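Local coordinates for ABC transporter ATP-binding protein (PDB 4HZI) that probably binds and hydrolyses ATP as the ATPase subunit of an orphan ABC transporter involved in manganese utilization and tolerance, at residues N32-L37 and I91-E96; N60-L65 and F225-I230; R107-I112 and E191-I196; D130-G135 and L183-I188. One frame throughout, in Å; residues are numbered along the deposited sequence.

Contact 1 of 4, residues N32-L37 and I91-E96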
loop_
_atom_site.group_PDB
_atom_site.type_symbol
_atom_site.label_atom_id
_atom_site.label_comp_id
_atom_site.label_asym_id
_atom_site.label_seq_id
_atom_site.Cartn_x
_atom_site.Cartn_y
_atom_site.Cartn_z
ATOM N N ASN A 32 24.650 5.488 -26.059
ATOM C CA ASN A 32 24.077 4.647 -24.950
ATOM C C ASN A 32 22.806 5.213 -24.261
ATOM O O ASN A 32 22.506 4.870 -23.099
ATOM C CB ASN A 32 25.153 4.330 -23.895
ATOM C CG ASN A 32 25.509 5.530 -23.033
ATOM O OD1 ASN A 32 25.123 6.668 -23.320
ATOM N ND2 ASN A 32 26.263 5.281 -21.969
ATOM N N SER A 33 22.050 6.046 -24.973
ATOM C CA SER A 33 20.684 6.380 -24.527
ATOM C C SER A 33 19.820 5.140 -24.783
ATOM O O SER A 33 19.693 4.715 -25.925
ATOM C CB SER A 33 20.132 7.553 -25.312
ATOM O OG SER A 33 18.759 7.756 -24.962
ATOM N N LEU A 34 19.251 4.546 -23.744
ATOM C CA LEU A 34 18.529 3.265 -23.905
ATOM C C LEU A 34 17.004 3.551 -24.067
ATOM O O LEU A 34 16.385 3.044 -24.948
ATOM C CB LEU A 34 18.798 2.332 -22.717
ATOM C CG LEU A 34 18.287 0.903 -22.854
ATOM C CD1 LEU A 34 19.173 -0.103 -22.090
ATOM C CD2 LEU A 34 16.860 0.846 -22.346
ATOM N N LEU A 35 16.440 4.329 -23.175
ATOM C CA LEU A 35 15.034 4.779 -23.284
ATOM C C LEU A 35 14.998 6.306 -23.312
ATOM O O LEU A 35 15.618 6.992 -22.472
ATOM C CB LEU A 35 14.224 4.286 -22.112
ATOM C CG LEU A 35 12.739 4.702 -22.139
ATOM C CD1 LEU A 35 12.037 4.011 -23.295
ATOM C CD2 LEU A 35 12.017 4.428 -20.848
ATOM N N SER A 36 14.269 6.865 -24.274
ATOM C CA SER A 36 14.108 8.303 -24.288
ATOM C C SER A 36 12.687 8.679 -24.664
ATOM O O SER A 36 12.124 8.097 -25.581
ATOM C CB SER A 36 15.068 9.004 -25.208
ATOM O OG SER A 36 14.915 8.622 -26.524
ATOM N N LEU A 37 12.150 9.613 -23.899
ATOM C CA LEU A 37 10.843 10.213 -24.171
ATOM C C LEU A 37 11.083 11.705 -24.358
ATOM O O LEU A 37 11.722 12.354 -23.521
ATOM C CB LEU A 37 9.908 10.010 -23.014
ATOM C CG LEU A 37 9.280 8.618 -22.890
ATOM C CD1 LEU A 37 10.297 7.556 -22.476
ATOM C CD2 LEU A 37 8.139 8.640 -21.926
ATOM N N ILE A 91 9.173 8.654 -28.627
ATOM C CA ILE A 91 9.718 7.691 -27.647
ATOM C C ILE A 91 10.578 6.722 -28.431
ATOM O O ILE A 91 10.218 6.304 -29.557
ATOM C CB ILE A 91 8.603 7.047 -26.805
ATOM C CG1 ILE A 91 9.194 5.924 -25.924
ATOM C CG2 ILE A 91 7.467 6.534 -27.685
ATOM C CD1 ILE A 91 8.253 5.456 -24.851
ATOM N N ARG A 92 11.764 6.417 -27.885
ATOM C CA ARG A 92 12.709 5.573 -28.572
ATOM C C ARG A 92 13.293 4.556 -27.608
ATOM O O ARG A 92 13.496 4.859 -26.417
ATOM C CB ARG A 92 13.880 6.394 -29.100
ATOM C CG ARG A 92 13.570 7.417 -30.159
ATOM C CD ARG A 92 14.807 8.263 -30.437
ATOM N NE ARG A 92 14.446 9.464 -31.172
ATOM C CZ ARG A 92 14.422 9.579 -32.495
ATOM N NH1 ARG A 92 14.760 8.556 -33.289
ATOM N NH2 ARG A 92 14.065 10.742 -33.036
ATOM N N LEU A 93 13.544 3.378 -28.146
ATOM C CA LEU A 93 14.384 2.378 -27.540
ATOM C C LEU A 93 15.675 2.395 -28.334
ATOM O O LEU A 93 15.700 2.170 -29.561
ATOM C CB LEU A 93 13.656 1.020 -27.545
ATOM C CG LEU A 93 14.405 -0.149 -26.910
ATOM C CD1 LEU A 93 14.630 0.123 -25.421
ATOM C CD2 LEU A 93 13.616 -1.427 -27.138
ATOM N N PHE A 94 16.760 2.728 -27.648
ATOM C CA PHE A 94 18.037 3.033 -28.315
ATOM C C PHE A 94 17.760 4.045 -29.429
ATOM O O PHE A 94 17.115 5.064 -29.186
ATOM C CB PHE A 94 18.750 1.732 -28.775
ATOM C CG PHE A 94 19.178 0.823 -27.628
ATOM C CD1 PHE A 94 20.211 1.192 -26.766
ATOM C CD2 PHE A 94 18.547 -0.398 -27.415
ATOM C CE1 PHE A 94 20.585 0.363 -25.715
ATOM C CE2 PHE A 94 18.916 -1.227 -26.367
ATOM C CZ PHE A 94 19.936 -0.844 -25.517
ATOM N N GLN A 95 18.180 3.792 -30.651
ATOM C CA GLN A 95 17.954 4.799 -31.685
ATOM C C GLN A 95 16.633 4.639 -32.456
ATOM O O GLN A 95 16.347 5.427 -33.343
ATOM C CB GLN A 95 19.119 4.843 -32.670
ATOM C CG GLN A 95 20.382 5.442 -32.077
ATOM C CD GLN A 95 21.378 5.873 -33.136
ATOM O OE1 GLN A 95 21.035 6.614 -34.066
ATOM N NE2 GLN A 95 22.626 5.425 -32.997
ATOM N N GLU A 96 15.830 3.638 -32.125
ATOM C CA GLU A 96 14.618 3.369 -32.908
ATOM C C GLU A 96 13.388 3.943 -32.226
ATOM O O GLU A 96 13.115 3.622 -31.082
ATOM C CB GLU A 96 14.412 1.870 -33.069
ATOM C CG GLU A 96 15.415 1.157 -33.938
ATOM C CD GLU A 96 15.113 -0.320 -34.020
ATOM O OE1 GLU A 96 15.239 -1.019 -32.989
ATOM O OE2 GLU A 96 14.727 -0.786 -35.116
HETATM O O HOH W 1 16.665 6.132 -26.715
#
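Leu34 and Phe94 bury the most surface here, 75 and 72 Å² respectively, and they meet through backbone and side chain alike. With CG anti to its carbonyl carbon (chi1 -65°), the Phe94 ring swings back against the other segment, and its CZ comes within 3.6 Å of Leu34 CG. The ring and the leucine cross obliquely, and Leu34 O lies over one ring face. That same carbonyl accepts Phe94 N at 2.7 Å, with an angle of 170° at the hydrogen and the donor tilted 32° from the carbonyl plane. The CD2 branch of Leu34 runs alongside Leu93 instead, 3.9 Å from Leu93 CD1.

The pairing belongs to the antiparallel sheet of the ABC ATPase fold, in which strand 36-42 lies between 53-58 and 90-93. Ser36 and Arg92 form the hydrogen-bonded pair: Arg92 N to Ser36 O is 2.9 Å and Ser36 N to Arg92 O is 3.0 Å. Leu34 and Leu35 both face Ile57 in a classic beta bulge, and a type II' turn from Leu93 to Glu96 carries Phe94 with positive phi.

Ile91, with 61 Å² buried, lies side by side with Leu37, the two CD1 atoms being 3.8 Å apart. Leu76, Leu79 and Ile80 of helix 73-80 pack on this face. On the reverse face, which carries Ser36 and Arg92, a water lies 2.7 Å from Phe94 O and within bonding distance of Ser33 OG and Ser36 OG, with more acceptors around it than it has protons; Ser33 OG is shared with Glu56.

Contact 2 of 4, residues N60-L65 and F225-I230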
loop_
_atom_site.group_PDB
_atom_site.type_symbol
_atom_site.label_atom_id
_atom_site.label_comp_id
_atom_site.label_asym_id
_atom_site.label_seq_id
_atom_site.Cartn_x
_atom_site.Cartn_y
_atom_site.Cartn_z
ATOM N N ASN A 60 22.448 0.760 -18.153
ATOM C CA ASN A 60 22.903 0.518 -16.779
ATOM C C ASN A 60 22.565 1.600 -15.746
ATOM O O ASN A 60 23.083 1.596 -14.614
ATOM C CB ASN A 60 24.413 0.137 -16.779
ATOM C CG ASN A 60 24.678 -1.135 -17.572
ATOM O OD1 ASN A 60 23.840 -2.032 -17.645
ATOM N ND2 ASN A 60 25.866 -1.230 -18.149
ATOM N N GLU A 61 21.650 2.512 -16.093
ATOM C CA GLU A 61 21.066 3.379 -15.101
ATOM C C GLU A 61 19.803 2.766 -14.446
ATOM O O GLU A 61 19.050 1.924 -15.031
ATOM C CB GLU A 61 20.695 4.754 -15.682
ATOM C CG GLU A 61 21.891 5.545 -16.152
ATOM C CD GLU A 61 21.523 6.972 -16.498
ATOM O OE1 GLU A 61 20.373 7.191 -16.994
ATOM O OE2 GLU A 61 22.398 7.857 -16.284
ATOM N N HIS A 62 19.583 3.202 -13.222
ATOM C CA HIS A 62 18.428 2.798 -12.442
ATOM C C HIS A 62 17.696 4.117 -12.104
ATOM O O HIS A 62 18.192 4.966 -11.365
ATOM C CB HIS A 62 18.900 1.996 -11.219
ATOM C CG HIS A 62 19.545 0.715 -11.614
ATOM N ND1 HIS A 62 18.831 -0.331 -12.182
ATOM C CD2 HIS A 62 20.856 0.351 -11.671
ATOM C CE1 HIS A 62 19.664 -1.309 -12.496
ATOM N NE2 HIS A 62 20.900 -0.921 -12.193
ATOM N N CYS A 63 16.491 4.253 -12.670
ATOM C CA CYS A 63 15.704 5.471 -12.581
ATOM C C CYS A 63 14.388 5.189 -11.857
ATOM O O CYS A 63 13.745 4.197 -12.129
ATOM C CB CYS A 63 15.411 5.983 -13.990
ATOM S SG CYS A 63 14.548 7.585 -13.965
ATOM N N VAL A 64 14.019 6.030 -10.913
ATOM C CA VAL A 64 12.741 5.903 -10.227
ATOM C C VAL A 64 11.743 6.905 -10.818
ATOM O O VAL A 64 12.077 8.075 -11.047
ATOM C CB VAL A 64 12.802 6.279 -8.737
ATOM C CG1 VAL A 64 11.484 5.912 -8.008
ATOM C CG2 VAL A 64 13.956 5.699 -8.038
ATOM N N LEU A 65 10.504 6.464 -10.984
ATOM C CA LEU A 65 9.375 7.376 -11.284
ATOM C C LEU A 65 8.540 7.477 -10.032
ATOM O O LEU A 65 7.894 6.501 -9.609
ATOM C CB LEU A 65 8.563 6.832 -12.451
ATOM C CG LEU A 65 7.308 7.548 -12.931
ATOM C CD1 LEU A 65 7.688 8.827 -13.607
ATOM C CD2 LEU A 65 6.520 6.657 -13.914
ATOM N N PHE A 225 22.493 -4.010 -14.888
ATOM C CA PHE A 225 21.200 -4.025 -15.615
ATOM C C PHE A 225 20.576 -2.616 -15.636
ATOM O O PHE A 225 21.176 -1.673 -15.112
ATOM C CB PHE A 225 20.217 -5.083 -15.069
ATOM C CG PHE A 225 19.629 -4.795 -13.692
ATOM C CD1 PHE A 225 20.392 -4.835 -12.541
ATOM C CD2 PHE A 225 18.263 -4.526 -13.543
ATOM C CE1 PHE A 225 19.823 -4.641 -11.297
ATOM C CE2 PHE A 225 17.695 -4.300 -12.302
ATOM C CZ PHE A 225 18.468 -4.316 -11.168
ATOM N N THR A 226 19.476 -2.470 -16.360
ATOM C CA THR A 226 18.850 -1.133 -16.552
ATOM C C THR A 226 17.408 -1.257 -16.064
ATOM O O THR A 226 16.738 -2.243 -16.388
ATOM C CB THR A 226 18.852 -0.679 -18.029
ATOM O OG1 THR A 226 20.181 -0.721 -18.553
ATOM C CG2 THR A 226 18.384 0.763 -18.149
ATOM N N SER A 227 16.938 -0.278 -15.303
ATOM C CA SER A 227 15.602 -0.355 -14.748
ATOM C C SER A 227 14.894 0.958 -14.519
ATOM O O SER A 227 15.513 1.991 -14.329
ATOM C CB SER A 227 15.598 -1.189 -13.459
ATOM O OG SER A 227 16.088 -0.493 -12.362
ATOM N N LEU A 228 13.574 0.834 -14.453
ATOM C CA LEU A 228 12.660 1.905 -14.121
ATOM C C LEU A 228 11.757 1.387 -13.037
ATOM O O LEU A 228 11.069 0.434 -13.228
ATOM C CB LEU A 228 11.816 2.302 -15.340
ATOM C CG LEU A 228 10.753 3.367 -15.137
ATOM C CD1 LEU A 228 11.340 4.703 -14.719
ATOM C CD2 LEU A 228 9.954 3.586 -16.426
ATOM N N TYR A 229 11.796 2.016 -11.894
ATOM C CA TYR A 229 11.086 1.615 -10.688
ATOM C C TYR A 229 9.990 2.627 -10.443
ATOM O O TYR A 229 10.246 3.832 -10.271
ATOM C CB TYR A 229 12.064 1.612 -9.532
ATOM C CG TYR A 229 11.622 0.976 -8.232
ATOM C CD1 TYR A 229 10.850 1.686 -7.300
ATOM C CD2 TYR A 229 12.002 -0.327 -7.896
ATOM C CE1 TYR A 229 10.479 1.103 -6.095
ATOM C CE2 TYR A 229 11.633 -0.898 -6.687
ATOM C CZ TYR A 229 10.847 -0.200 -5.813
ATOM O OH TYR A 229 10.483 -0.775 -4.625
ATOM N N ILE A 230 8.763 2.148 -10.390
ATOM C CA ILE A 230 7.603 3.033 -10.235
ATOM C C ILE A 230 6.972 2.874 -8.869
ATOM O O ILE A 230 6.604 1.775 -8.460
ATOM C CB ILE A 230 6.575 2.690 -11.327
ATOM C CG1 ILE A 230 7.242 2.898 -12.717
ATOM C CG2 ILE A 230 5.327 3.591 -11.233
ATOM C CD1 ILE A 230 7.122 1.717 -13.543
HETATM O O HOH W 2 23.398 -2.075 -12.715
#
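His62 and Ser227 are joined through ND1 and OG, 2.8 Å apart and nearly straight at 171°, with OG at the edge of the imidazole, near its plane. Either atom could supply the proton, and Ser227 OG is also bonded to Tyr241 OH. A second polar side chain, Thr226, receives Asn60 N on OG1 at 2.7 Å. Between the backbones the bonds alternate in the way of parallel strands: Ser227 N to Glu61 O, Cys63 N to Ser227 O, Tyr229 N to Cys63 O, and Leu65 N to Tyr229 O at 2.7 Å. A water links His62 NE2, at 2.8 Å, to Phe225 N.

The aromatic contact is edge-to-face, with ring planes 61° apart. His62 CE1 stands 3.3 Å above the Phe225 plane, over the ring centre. Phe225 is turned there by its CG lying between its own backbone N and carbonyl carbon (chi1 70°).

Apolar contacts occupy the face carrying Cys63, Leu65, Leu228 and Ile230. Leu65 CD2 lies 4.0 Å from Ile230 CG1, the two chains side by side, and Leu228 CD1 reaches Leu65 CB at 4.2 Å. Helix 73-80 covers this side, with Ile230 on Lys73 of the probable Walker A P-loop.

Strands 62-67 and 227-231 are neighbours in the central sheet of the P-loop ATPase core. Both nitrogens of the buried imidazole have partners, serine and water, which with the Phe225 face probably fix its rotation.

Contact 3 of 4, residues R107-I112 and E191-I196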
loop_
_atom_site.group_PDB
_atom_site.type_symbol
_atom_site.label_atom_id
_atom_site.label_comp_id
_atom_site.label_asym_id
_atom_site.label_seq_id
_atom_site.Cartn_x
_atom_site.Cartn_y
_atom_site.Cartn_z
ATOM N N ARG A 107 8.155 -5.605 -26.792
ATOM C CA ARG A 107 7.835 -6.305 -25.546
ATOM C C ARG A 107 8.754 -7.459 -25.151
ATOM O O ARG A 107 8.967 -7.708 -23.971
ATOM C CB ARG A 107 6.378 -6.744 -25.563
ATOM C CG ARG A 107 5.443 -5.546 -25.695
ATOM C CD ARG A 107 4.140 -5.698 -24.936
ATOM N NE ARG A 107 2.999 -5.899 -25.820
ATOM C CZ ARG A 107 2.011 -5.034 -26.028
ATOM N NH1 ARG A 107 1.976 -3.864 -25.414
ATOM N NH2 ARG A 107 1.031 -5.357 -26.857
ATOM N N LYS A 108 9.298 -8.168 -26.120
ATOM C CA LYS A 108 10.344 -9.158 -25.847
ATOM C C LYS A 108 11.546 -8.483 -25.194
ATOM O O LYS A 108 12.217 -9.066 -24.351
ATOM C CB LYS A 108 10.761 -9.843 -27.155
ATOM C CG LYS A 108 12.007 -10.711 -27.049
ATOM C CD LYS A 108 12.224 -11.551 -28.305
ATOM C CE LYS A 108 13.151 -12.734 -28.028
ATOM N NZ LYS A 108 13.658 -13.368 -29.279
ATOM N N ARG A 109 11.817 -7.241 -25.575
ATOM C CA ARG A 109 12.968 -6.484 -25.038
ATOM C C ARG A 109 12.796 -5.692 -23.713
ATOM O O ARG A 109 13.771 -5.140 -23.180
ATOM C CB ARG A 109 13.494 -5.569 -26.125
ATOM C CG ARG A 109 13.763 -6.347 -27.421
ATOM C CD ARG A 109 13.917 -5.407 -28.586
ATOM N NE ARG A 109 15.005 -4.458 -28.373
ATOM C CZ ARG A 109 15.304 -3.477 -29.220
ATOM N NH1 ARG A 109 14.595 -3.325 -30.345
ATOM N NH2 ARG A 109 16.313 -2.656 -28.951
ATOM N N ILE A 110 11.582 -5.625 -23.199
ATOM C CA ILE A 110 11.270 -4.921 -21.961
ATOM C C ILE A 110 10.663 -5.899 -20.972
ATOM O O ILE A 110 9.577 -6.435 -21.226
ATOM C CB ILE A 110 10.280 -3.785 -22.194
ATOM C CG1 ILE A 110 10.826 -2.788 -23.223
ATOM C CG2 ILE A 110 9.988 -3.078 -20.875
ATOM C CD1 ILE A 110 9.904 -1.571 -23.469
ATOM N N GLY A 111 11.361 -6.167 -19.862
ATOM C CA GLY A 111 10.787 -7.006 -18.800
ATOM C C GLY A 111 9.837 -6.208 -17.943
ATOM O O GLY A 111 10.086 -5.042 -17.692
ATOM N N ILE A 112 8.752 -6.819 -17.492
ATOM C CA ILE A 112 7.819 -6.174 -16.602
ATOM C C ILE A 112 7.617 -6.989 -15.370
ATOM O O ILE A 112 7.339 -8.200 -15.468
ATOM C CB ILE A 112 6.392 -6.052 -17.187
ATOM C CG1 ILE A 112 6.399 -5.300 -18.494
ATOM C CG2 ILE A 112 5.467 -5.371 -16.158
ATOM C CD1 ILE A 112 6.688 -3.830 -18.330
ATOM N N GLU A 191 15.901 -12.160 -21.049
ATOM C CA GLU A 191 17.097 -11.319 -21.152
ATOM C C GLU A 191 16.837 -9.946 -21.804
ATOM O O GLU A 191 17.474 -9.562 -22.810
ATOM C CB GLU A 191 18.238 -12.106 -21.838
ATOM C CG GLU A 191 18.583 -13.357 -21.027
ATOM C CD GLU A 191 19.758 -14.160 -21.545
ATOM O OE1 GLU A 191 20.726 -13.551 -22.055
ATOM O OE2 GLU A 191 19.716 -15.406 -21.399
ATOM N N PRO A 192 15.940 -9.168 -21.185
ATOM C CA PRO A 192 15.523 -7.911 -21.796
ATOM C C PRO A 192 16.548 -6.806 -21.691
ATOM O O PRO A 192 17.417 -6.839 -20.846
ATOM C CB PRO A 192 14.276 -7.539 -20.994
ATOM C CG PRO A 192 14.529 -8.114 -19.636
ATOM C CD PRO A 192 15.287 -9.395 -19.892
ATOM N N ASP A 193 16.376 -5.783 -22.505
ATOM C CA ASP A 193 17.268 -4.618 -22.536
ATOM C C ASP A 193 17.111 -3.816 -21.255
ATOM O O ASP A 193 18.082 -3.272 -20.715
ATOM C CB ASP A 193 16.895 -3.744 -23.737
ATOM C CG ASP A 193 17.221 -4.403 -25.091
ATOM O OD1 ASP A 193 18.102 -5.278 -25.124
ATOM O OD2 ASP A 193 16.602 -4.019 -26.122
ATOM N N PHE A 194 15.874 -3.740 -20.775
ATOM C CA PHE A 194 15.541 -3.066 -19.530
ATOM C C PHE A 194 14.302 -3.644 -18.827
ATOM O O PHE A 194 13.478 -4.354 -19.428
ATOM C CB PHE A 194 15.550 -1.535 -19.648
ATOM C CG PHE A 194 14.235 -0.893 -20.007
ATOM C CD1 PHE A 194 13.828 -0.827 -21.318
ATOM C CD2 PHE A 194 13.471 -0.289 -19.048
ATOM C CE1 PHE A 194 12.643 -0.190 -21.663
ATOM C CE2 PHE A 194 12.269 0.339 -19.366
ATOM C CZ PHE A 194 11.851 0.373 -20.656
ATOM N N LEU A 195 14.195 -3.338 -17.546
ATOM C CA LEU A 195 13.155 -3.863 -16.691
ATOM C C LEU A 195 12.302 -2.748 -16.120
ATOM O O LEU A 195 12.794 -1.736 -15.609
ATOM C CB LEU A 195 13.798 -4.621 -15.536
ATOM C CG LEU A 195 12.886 -5.111 -14.416
ATOM C CD1 LEU A 195 11.745 -6.010 -14.884
ATOM C CD2 LEU A 195 13.770 -5.895 -13.463
ATOM N N ILE A 196 11.001 -2.938 -16.180
ATOM C CA ILE A 196 10.096 -2.042 -15.475
ATOM C C ILE A 196 9.524 -2.720 -14.243
ATOM O O ILE A 196 8.917 -3.779 -14.344
ATOM C CB ILE A 196 8.910 -1.617 -16.362
ATOM C CG1 ILE A 196 9.358 -0.942 -17.640
ATOM C CG2 ILE A 196 8.006 -0.703 -15.553
ATOM C CD1 ILE A 196 8.202 -0.632 -18.612
#
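Phe194 takes Ile110 CG2 over one face of its ring, 3.9 Å above the plane and offset toward the rim, a CH-pi contact; Ile110 CG1 touches Phe194 CE1 at 3.5 Å. The flat groups of Arg109 and Asp193 meet in a salt bridge. Both contacts lie at the start of two parallel strands in the central sheet of the ABC ATPase, where edge strand 110-113 runs beside 194-198. By sequence, the latter is consistent with the Walker B strand. Asp193 OD2 sits at the edge of the Arg109 guanidinium, near its plane, and takes both NE (2.8 Å) and NH2 (3.2 Å) in a side-on grip on one oxygen. The two nitrogens arrive from opposite faces of the carboxylate plane, which stands 85° from that of the guanidinium. A bend at chi3 (59°) folds the arginine chain so that NE can face the aspartate. Glu96 forms a long, weak ion pair with the other terminal nitrogen, NH1.

The axes of the short segments 110-112 and 194-196 cross at -28°. Gly111 carries the pairing: its N donates to Phe194 O at 2.8 Å, and its O receives Ile196 N at 2.7 Å. Before the strands pair, Arg109 O accepts Asp193 N and, weakly, Phe194 N.

Because Gly111 has no side chain, Pro192 can close on its backbone, CB lying 3.4 Å from Gly111 N. Leu195 comes in from the same face of the sheet. On the reverse face Ile110 and Ile112 meet Ile196, and the Ile112 and Ile196 side chains lie side by side, their CD1 atoms 3.5 Å apart.

Contact 4 of 4, residues D130-G135 and L183-I188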
loop_
_atom_site.group_PDB
_atom_site.type_symbol
_atom_site.label_atom_id
_atom_site.label_comp_id
_atom_site.label_asym_id
_atom_site.label_seq_id
_atom_site.Cartn_x
_atom_site.Cartn_y
_atom_site.Cartn_z
ATOM N N ASP A 130 7.952 -23.272 -13.084
ATOM C CA ASP A 130 6.891 -23.097 -14.056
ATOM C C ASP A 130 6.501 -21.623 -14.203
ATOM O O ASP A 130 6.233 -21.117 -15.295
ATOM C CB ASP A 130 5.670 -23.908 -13.631
ATOM C CG ASP A 130 5.896 -25.411 -13.758
ATOM O OD1 ASP A 130 6.760 -25.812 -14.576
ATOM O OD2 ASP A 130 5.213 -26.173 -13.034
ATOM N N THR A 131 6.442 -20.943 -13.077
ATOM C CA THR A 131 6.078 -19.533 -13.055
ATOM C C THR A 131 7.102 -18.715 -13.819
ATOM O O THR A 131 6.734 -17.823 -14.565
ATOM C CB THR A 131 5.935 -19.062 -11.594
ATOM O OG1 THR A 131 4.856 -19.787 -10.979
ATOM C CG2 THR A 131 5.644 -17.587 -11.520
ATOM N N ILE A 132 8.379 -19.032 -13.665
ATOM C CA ILE A 132 9.396 -18.318 -14.392
ATOM C C ILE A 132 9.251 -18.585 -15.893
ATOM O O ILE A 132 9.360 -17.686 -16.716
ATOM C CB ILE A 132 10.781 -18.635 -13.864
ATOM C CG1 ILE A 132 10.838 -18.196 -12.398
ATOM C CG2 ILE A 132 11.855 -17.949 -14.703
ATOM C CD1 ILE A 132 12.075 -18.608 -11.683
ATOM N N LEU A 133 8.971 -19.828 -16.248
ATOM C CA LEU A 133 8.847 -20.179 -17.650
ATOM C C LEU A 133 7.662 -19.489 -18.315
ATOM O O LEU A 133 7.720 -19.180 -19.492
ATOM C CB LEU A 133 8.763 -21.705 -17.796
ATOM C CG LEU A 133 10.094 -22.419 -17.469
ATOM C CD1 LEU A 133 9.828 -23.894 -17.242
ATOM C CD2 LEU A 133 11.125 -22.249 -18.584
ATOM N N THR A 134 6.586 -19.210 -17.594
ATOM C CA THR A 134 5.477 -18.447 -18.233
ATOM C C THR A 134 5.923 -17.091 -18.775
ATOM O O THR A 134 5.254 -16.513 -19.611
ATOM C CB THR A 134 4.325 -18.176 -17.279
ATOM O OG1 THR A 134 4.811 -17.387 -16.182
ATOM C CG2 THR A 134 3.730 -19.487 -16.791
ATOM N N GLY A 135 7.067 -16.603 -18.314
ATOM C CA GLY A 135 7.605 -15.350 -18.801
ATOM C C GLY A 135 8.180 -15.410 -20.190
ATOM O O GLY A 135 8.447 -14.392 -20.769
ATOM N N LEU A 183 8.632 -13.332 -9.322
ATOM C CA LEU A 183 8.153 -12.459 -10.395
ATOM C C LEU A 183 9.281 -11.639 -11.019
ATOM O O LEU A 183 9.276 -11.423 -12.244
ATOM C CB LEU A 183 7.001 -11.573 -9.947
ATOM C CG LEU A 183 5.744 -12.362 -9.573
ATOM C CD1 LEU A 183 4.666 -11.426 -9.052
ATOM C CD2 LEU A 183 5.237 -13.161 -10.753
ATOM N N PHE A 184 10.241 -11.200 -10.237
ATOM C CA PHE A 184 11.391 -10.548 -10.802
ATOM C C PHE A 184 12.158 -11.503 -11.762
ATOM O O PHE A 184 12.515 -11.140 -12.895
ATOM C CB PHE A 184 12.272 -10.038 -9.701
ATOM C CG PHE A 184 13.513 -9.320 -10.169
ATOM C CD1 PHE A 184 14.691 -10.005 -10.427
ATOM C CD2 PHE A 184 13.512 -7.947 -10.360
ATOM C CE1 PHE A 184 15.838 -9.342 -10.836
ATOM C CE2 PHE A 184 14.647 -7.280 -10.775
ATOM C CZ PHE A 184 15.811 -7.972 -11.035
ATOM N N LEU A 185 12.362 -12.748 -11.329
ATOM C CA LEU A 185 13.070 -13.721 -12.180
ATOM C C LEU A 185 12.333 -13.952 -13.487
ATOM O O LEU A 185 12.935 -13.994 -14.576
ATOM C CB LEU A 185 13.309 -15.045 -11.427
ATOM C CG LEU A 185 14.199 -14.927 -10.210
ATOM C CD1 LEU A 185 14.539 -16.278 -9.625
ATOM C CD2 LEU A 185 15.464 -14.144 -10.578
ATOM N N ARG A 186 11.022 -14.091 -13.378
ATOM C CA ARG A 186 10.163 -14.233 -14.529
ATOM C C ARG A 186 10.341 -13.071 -15.531
ATOM O O ARG A 186 10.341 -13.284 -16.774
ATOM C CB ARG A 186 8.735 -14.315 -14.075
ATOM C CG ARG A 186 7.746 -14.359 -15.220
ATOM C CD ARG A 186 6.312 -14.463 -14.735
ATOM N NE ARG A 186 5.388 -14.461 -15.857
ATOM C CZ ARG A 186 5.076 -13.399 -16.611
ATOM N NH1 ARG A 186 5.594 -12.202 -16.361
ATOM N NH2 ARG A 186 4.244 -13.541 -17.643
ATOM N N SER A 187 10.491 -11.864 -14.972
ATOM C CA SER A 187 10.575 -10.617 -15.754
ATOM C C SER A 187 11.886 -10.551 -16.553
ATOM O O SER A 187 11.962 -9.890 -17.593
ATOM C CB SER A 187 10.351 -9.378 -14.796
ATOM O OG SER A 187 11.552 -8.977 -14.134
ATOM N N ILE A 188 12.912 -11.278 -16.106
ATOM C CA ILE A 188 14.194 -11.298 -16.808
ATOM C C ILE A 188 14.468 -12.585 -17.620
ATOM O O ILE A 188 15.499 -12.703 -18.263
ATOM C CB ILE A 188 15.354 -11.001 -15.853
ATOM C CG1 ILE A 188 15.483 -12.083 -14.776
ATOM C CG2 ILE A 188 15.148 -9.644 -15.230
ATOM C CD1 ILE A 188 16.788 -12.002 -14.017
HETATM O O HOH W 3 9.233 -11.957 -19.075
#
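Arg186 NE donates to Thr134 OG1 at 3.0 Å with an angle of 155°, and the oxygen lies only 7° out of the guanidinium plane. The threonine hydroxyl spends its own proton on Thr131 O, at 2.6 Å. One hydroxyl thus relays the arginine to a carbonyl of helix 128-133. A water 2.9 Å from Arg186 O and 3.1 Å from Gly135 O bridges the backbones, although other acceptors compete for its protons.

Van der Waals contact does the remainder. Gly135 CA rests over one face of the guanidinium, 3.7 Å above the plane and toward the rim. With CG anti to the backbone N (chi1 176°) and the arginine chain extended from there to NE, CD lies against Thr131 O at 3.4 Å. Ile132 CD1 crosses onto Leu185 CB at 3.8 Å, and Leu158 of helix 148-160 and Phe215 of helix 206-222 continue this apolar layer. The backbones come close as well, the CA atoms of Ile132 and Arg186 being 4.2 Å apart.

Helix 176-188 begins within LSSGE, which resembles the ABC signature sequence, and its pairing with 128-133 is consistent with the helical subdomain packing against the ATPase core.

Contacts 1, 2 and 3 touch one another pairwise, their centres 12 to 14 Å apart. Contacts 2 and 3 share the central sheet: Leu228 N to Leu195 O (2.9 Å) and Leu195 N to Thr226 O (3.0 Å) probably bond the adjoining strands. Contact 1, in the antiparallel sheet, meets contact 3 through Leu34 CD2 on Phe194 CD1 (3.6 Å) and contact 2 through Leu34 CD1 on Thr226 OG1 (3.7 Å). Contact 4 is about 25 Å from contact 1, centre to centre, yet it touches contact 3 where Ser187 and Phe184 meet Leu195. Contact 2 lies beside the probable Walker A loop, whose backbone amides hold a sulfate, consistent with a phosphate site.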